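Local coordinates for uncharacterized protein (Parabacteroides merdae, PDB 4MXN) that is of unknown function but, as a putative family 28 glycosyl hydrolase with a right-handed parallel beta-helix fold, probably cleaves glycosidic bonds in pectin-like polysaccharides, at residues N142-E154 and T165-K177. Numbering follows the deposited sequence.
Sequences NVSDYAPALICME and TLQDAANVAEIYK
E154 and K177 lie side by side and point the same way at the end of two parallel strands, 151-154 and 174-177, in successive coils of a parallel beta-helix. CG is anti to the backbone N in both (chi1 -166° in E154, -178° in K177), which lays their methylenes alongside each other, and E154 CD sits 3.8 Å from K177 CD. The charged ends do not meet: E154 OE2 and K177 NZ are 5.2 Å apart. With an alanine at E154, the aliphatic part of K177 would probably lose its neighbour and its ammonium group a nearby opposite charge. On the same face, C152 SG, disulfide-bonded to C99, rests against I175 CB and CG2. The other face carries M153 and Y176, also side by side; selenomethionine M153, in one of its two conformers, brings SE 3.9 Å from Y176 CE1, obliquely to the ring, a Met-aromatic contact less certain for that reason. Y176 OH donates to the anti lone pair of E174 OE1, in the ring plane, at 2.7 Å. Where the chain turns, L150 slides past L166 in the opposite direction, its CD1 3.6 Å from L166 CB, while its CG packs on A169 CB. I151 crosses L166 at about a right angle, meeting CD2 through CD1. N171 reaches the loop before the strand: its ND2 donates to A147 O at 2.8 Å, nearly straight (168°) but from above the carbonyl plane, and weakly to S144 O. The chemistry is divided: backbone bonds such as M153 N to I175 O stack the coils, apolar side chains fill the interior round L150 and L166, and one asparagine amide ties the loop at A147, and more weakly the helical turn before it, to the next coil.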
loop_
_atom_site.group_PDB
_atom_site.type_symbol
_atom_site.label_atom_id
_atom_site.label_comp_id
_atom_site.label_asym_id
_atom_site.label_seq_id
_atom_site.Cartn_x
_atom_site.Cartn_y
_atom_site.Cartn_z
ATOM N N ASN A 142 18.724 6.361 -7.675
ATOM C CA ASN A 142 17.662 7.123 -8.330
ATOM C C ASN A 142 16.509 7.264 -7.361
ATOM O O ASN A 142 16.445 6.510 -6.380
ATOM C CB ASN A 142 17.201 6.420 -9.611
ATOM C CG ASN A 142 18.302 6.224 -10.617
ATOM O OD1 ASN A 142 18.667 7.142 -11.362
ATOM N ND2 ASN A 142 18.875 5.026 -10.627
ATOM N N VAL A 143 15.587 8.197 -7.638
ATOM C CA VAL A 143 14.422 8.434 -6.785
ATOM C C VAL A 143 13.603 7.128 -6.641
ATOM O O VAL A 143 13.179 6.806 -5.527
ATOM C CB VAL A 143 13.565 9.635 -7.284
ATOM C CG1 VAL A 143 12.281 9.792 -6.465
ATOM C CG2 VAL A 143 14.369 10.927 -7.237
ATOM N N SER A 144 13.477 6.338 -7.738
ATOM C CA SER A 144 12.730 5.067 -7.771
ATOM C C SER A 144 13.238 4.032 -6.752
ATOM O O SER A 144 12.447 3.214 -6.278
ATOM C CB SER A 144 12.748 4.456 -9.174
ATOM O OG SER A 144 14.060 4.144 -9.616
ATOM N N ASP A 145 14.528 4.085 -6.388
ATOM C CA ASP A 145 15.114 3.162 -5.411
ATOM C C ASP A 145 14.587 3.417 -3.984
ATOM O O ASP A 145 14.565 2.491 -3.170
ATOM C CB ASP A 145 16.663 3.276 -5.424
ATOM C CG ASP A 145 17.344 2.985 -6.748
ATOM O OD1 ASP A 145 16.842 2.135 -7.498
ATOM O OD2 ASP A 145 18.391 3.602 -7.023
ATOM N N TYR A 146 14.148 4.659 -3.684
ATOM C CA TYR A 146 13.712 5.042 -2.340
ATOM C C TYR A 146 12.235 5.433 -2.219
ATOM O O TYR A 146 11.671 5.376 -1.118
ATOM C CB TYR A 146 14.580 6.225 -1.857
ATOM C CG TYR A 146 16.047 5.870 -1.797
ATOM C CD1 TYR A 146 16.599 5.295 -0.657
ATOM C CD2 TYR A 146 16.881 6.070 -2.896
ATOM C CE1 TYR A 146 17.939 4.920 -0.613
ATOM C CE2 TYR A 146 18.221 5.689 -2.867
ATOM C CZ TYR A 146 18.748 5.121 -1.720
ATOM O OH TYR A 146 20.076 4.778 -1.679
ATOM N N ALA A 147 11.628 5.898 -3.312
ATOM C CA ALA A 147 10.230 6.330 -3.279
ATOM C C ALA A 147 9.321 5.121 -2.976
ATOM O O ALA A 147 9.452 4.076 -3.626
ATOM C CB ALA A 147 9.859 6.993 -4.595
ATOM N N PRO A 148 8.468 5.210 -1.931
ATOM C CA PRO A 148 7.668 4.050 -1.570
ATOM C C PRO A 148 6.437 3.851 -2.426
ATOM O O PRO A 148 5.801 4.798 -2.898
ATOM C CB PRO A 148 7.245 4.353 -0.124
ATOM C CG PRO A 148 7.168 5.831 -0.058
ATOM C CD PRO A 148 8.251 6.326 -0.982
ATOM N N ALA A 149 6.057 2.589 -2.554
ATOM C CA ALA A 149 4.792 2.198 -3.138
ATOM C C ALA A 149 3.715 2.459 -2.079
ATOM O O ALA A 149 4.051 2.767 -0.928
ATOM C CB ALA A 149 4.838 0.715 -3.513
ATOM N N LEU A 150 2.434 2.353 -2.431
ATOM C CA LEU A 150 1.409 2.506 -1.388
ATOM C C LEU A 150 1.271 1.185 -0.639
ATOM O O LEU A 150 1.232 1.188 0.591
ATOM C CB LEU A 150 0.072 2.987 -1.952
ATOM C CG LEU A 150 0.090 4.386 -2.538
ATOM C CD1 LEU A 150 -1.177 4.675 -3.292
ATOM C CD2 LEU A 150 0.269 5.447 -1.486
ATOM N N ILE A 151 1.264 0.065 -1.388
ATOM C CA ILE A 151 1.183 -1.312 -0.887
ATOM C C ILE A 151 2.241 -2.170 -1.574
ATOM O O ILE A 151 2.400 -2.098 -2.796
ATOM C CB ILE A 151 -0.252 -1.884 -1.140
ATOM C CG1 ILE A 151 -1.308 -1.237 -0.230
ATOM C CG2 ILE A 151 -0.301 -3.410 -1.096
ATOM C CD1 ILE A 151 -2.804 -1.487 -0.786
ATOM N N CYS A 152 2.961 -2.988 -0.795
ATOM C CA CYS A 152 3.949 -3.917 -1.337
ATOM C C CYS A 152 3.923 -5.222 -0.538
ATOM O O CYS A 152 4.193 -5.201 0.666
ATOM C CB CYS A 152 5.350 -3.308 -1.360
ATOM S SG CYS A 152 6.612 -4.378 -2.107
HETATM N N MSE A 153 3.620 -6.346 -1.212
HETATM C CA MSE A 153 3.611 -7.672 -0.574
HETATM C C MSE A 153 4.620 -8.577 -1.239
HETATM O O MSE A 153 4.607 -8.727 -2.461
HETATM C CB MSE A 153 2.226 -8.334 -0.620
HETATM C CG MSE A 153 1.350 -7.976 0.544
HETATM SE SE MSE A 153 0.159 -6.527 0.059
HETATM C CE MSE A 153 -0.482 -6.106 1.855
ATOM N N GLU A 154 5.494 -9.191 -0.444
ATOM C CA GLU A 154 6.492 -10.108 -0.995
ATOM C C GLU A 154 6.502 -11.421 -0.217
ATOM O O GLU A 154 6.690 -11.413 1.001
ATOM C CB GLU A 154 7.894 -9.487 -1.033
ATOM C CG GLU A 154 8.860 -10.289 -1.903
ATOM C CD GLU A 154 10.298 -9.811 -1.900
ATOM O OE1 GLU A 154 10.533 -8.589 -1.751
ATOM O OE2 GLU A 154 11.198 -10.665 -2.072
ATOM N N THR A 165 -9.074 3.331 -1.613
ATOM C CA THR A 165 -8.672 4.231 -2.683
ATOM C C THR A 165 -7.175 4.437 -2.483
ATOM O O THR A 165 -6.750 4.858 -1.410
ATOM C CB THR A 165 -9.513 5.525 -2.701
ATOM O OG1 THR A 165 -10.844 5.209 -3.158
ATOM C CG2 THR A 165 -8.908 6.590 -3.616
ATOM N N LEU A 166 -6.382 4.087 -3.501
ATOM C CA LEU A 166 -4.923 4.229 -3.489
ATOM C C LEU A 166 -4.634 5.471 -4.293
ATOM O O LEU A 166 -4.906 5.513 -5.496
ATOM C CB LEU A 166 -4.264 2.952 -4.075
ATOM C CG LEU A 166 -4.563 1.665 -3.287
ATOM C CD1 LEU A 166 -3.937 0.465 -3.938
ATOM C CD2 LEU A 166 -4.107 1.798 -1.829
ATOM N N GLN A 167 -4.183 6.516 -3.618
ATOM C CA GLN A 167 -4.041 7.805 -4.271
ATOM C C GLN A 167 -2.635 8.366 -4.256
ATOM O O GLN A 167 -1.993 8.462 -3.204
ATOM C CB GLN A 167 -4.990 8.790 -3.581
ATOM C CG GLN A 167 -4.953 10.237 -4.073
ATOM C CD GLN A 167 -6.016 11.045 -3.377
ATOM O OE1 GLN A 167 -7.212 10.883 -3.619
ATOM N NE2 GLN A 167 -5.610 11.870 -2.446
ATOM N N ASP A 168 -2.216 8.852 -5.437
ATOM C CA ASP A 168 -0.999 9.645 -5.644
ATOM C C ASP A 168 0.241 8.964 -5.070
ATOM O O ASP A 168 1.024 9.564 -4.339
ATOM C CB ASP A 168 -1.207 11.049 -5.028
ATOM C CG ASP A 168 -0.111 12.042 -5.317
ATOM O OD1 ASP A 168 0.385 12.059 -6.471
ATOM O OD2 ASP A 168 0.245 12.818 -4.394
ATOM N N ALA A 169 0.425 7.712 -5.456
ATOM C CA ALA A 169 1.546 6.885 -5.074
ATOM C C ALA A 169 2.872 7.573 -5.429
ATOM O O ALA A 169 2.994 8.122 -6.527
ATOM C CB ALA A 169 1.448 5.542 -5.792
ATOM N N ALA A 170 3.857 7.537 -4.495
ATOM C CA ALA A 170 5.194 8.109 -4.708
ATOM C C ALA A 170 5.991 7.271 -5.700
ATOM O O ALA A 170 6.976 7.740 -6.256
ATOM C CB ALA A 170 5.941 8.202 -3.388
ATOM N N ASN A 171 5.562 6.020 -5.916
ATOM C CA ASN A 171 6.202 5.117 -6.859
ATOM C C ASN A 171 5.062 4.373 -7.584
ATOM O O ASN A 171 4.240 5.032 -8.198
ATOM C CB ASN A 171 7.196 4.216 -6.132
ATOM C CG ASN A 171 8.345 3.753 -7.007
ATOM O OD1 ASN A 171 8.190 3.519 -8.203
ATOM N ND2 ASN A 171 9.519 3.581 -6.423
ATOM N N VAL A 172 4.981 3.050 -7.472
ATOM C CA VAL A 172 3.905 2.225 -8.034
ATOM C C VAL A 172 2.851 2.150 -6.923
ATOM O O VAL A 172 3.216 2.266 -5.761
ATOM C CB VAL A 172 4.461 0.845 -8.517
ATOM C CG1 VAL A 172 3.355 -0.164 -8.829
ATOM C CG2 VAL A 172 5.362 1.021 -9.734
ATOM N N ALA A 173 1.553 2.051 -7.245
ATOM C CA ALA A 173 0.564 1.979 -6.161
ATOM C C ALA A 173 0.620 0.624 -5.423
ATOM O O ALA A 173 0.609 0.601 -4.189
ATOM C CB ALA A 173 -0.829 2.217 -6.697
ATOM N N GLU A 174 0.671 -0.491 -6.177
ATOM C CA GLU A 174 0.635 -1.843 -5.614
ATOM C C GLU A 174 1.711 -2.706 -6.180
ATOM O O GLU A 174 1.857 -2.769 -7.400
ATOM C CB GLU A 174 -0.707 -2.533 -5.936
ATOM C CG GLU A 174 -1.993 -1.898 -5.447
ATOM C CD GLU A 174 -3.226 -2.436 -6.162
ATOM O OE1 GLU A 174 -3.580 -3.617 -5.951
ATOM O OE2 GLU A 174 -3.819 -1.688 -6.969
ATOM N N ILE A 175 2.406 -3.453 -5.321
ATOM C CA ILE A 175 3.449 -4.393 -5.762
ATOM C C ILE A 175 3.160 -5.748 -5.151
ATOM O O ILE A 175 3.002 -5.842 -3.931
ATOM C CB ILE A 175 4.888 -3.911 -5.423
ATOM C CG1 ILE A 175 5.236 -2.560 -6.121
ATOM C CG2 ILE A 175 5.937 -5.014 -5.784
ATOM C CD1 ILE A 175 6.513 -1.947 -5.622
ATOM N N TYR A 176 3.049 -6.786 -5.994
ATOM C CA TYR A 176 2.827 -8.169 -5.553
ATOM C C TYR A 176 3.951 -8.990 -6.127
ATOM O O TYR A 176 4.109 -9.069 -7.355
ATOM C CB TYR A 176 1.429 -8.704 -5.956
ATOM C CG TYR A 176 0.306 -7.818 -5.464
ATOM C CD1 TYR A 176 -0.077 -7.824 -4.123
ATOM C CD2 TYR A 176 -0.348 -6.946 -6.327
ATOM C CE1 TYR A 176 -1.076 -6.968 -3.653
ATOM C CE2 TYR A 176 -1.352 -6.089 -5.868
ATOM C CZ TYR A 176 -1.717 -6.113 -4.533
ATOM O OH TYR A 176 -2.691 -5.263 -4.073
ATOM N N LYS A 177 4.803 -9.509 -5.238
ATOM C CA LYS A 177 5.971 -10.276 -5.624
ATOM C C LYS A 177 5.994 -11.606 -4.893
ATOM O O LYS A 177 5.965 -11.611 -3.664
ATOM C CB LYS A 177 7.258 -9.470 -5.328
ATOM C CG LYS A 177 8.528 -10.187 -5.758
ATOM C CD LYS A 177 9.774 -9.327 -5.596
ATOM C CE LYS A 177 11.037 -10.112 -5.899
ATOM N NZ LYS A 177 11.105 -10.590 -7.307
HETATM O O HOH W 1 3.518 6.111 -2.024
#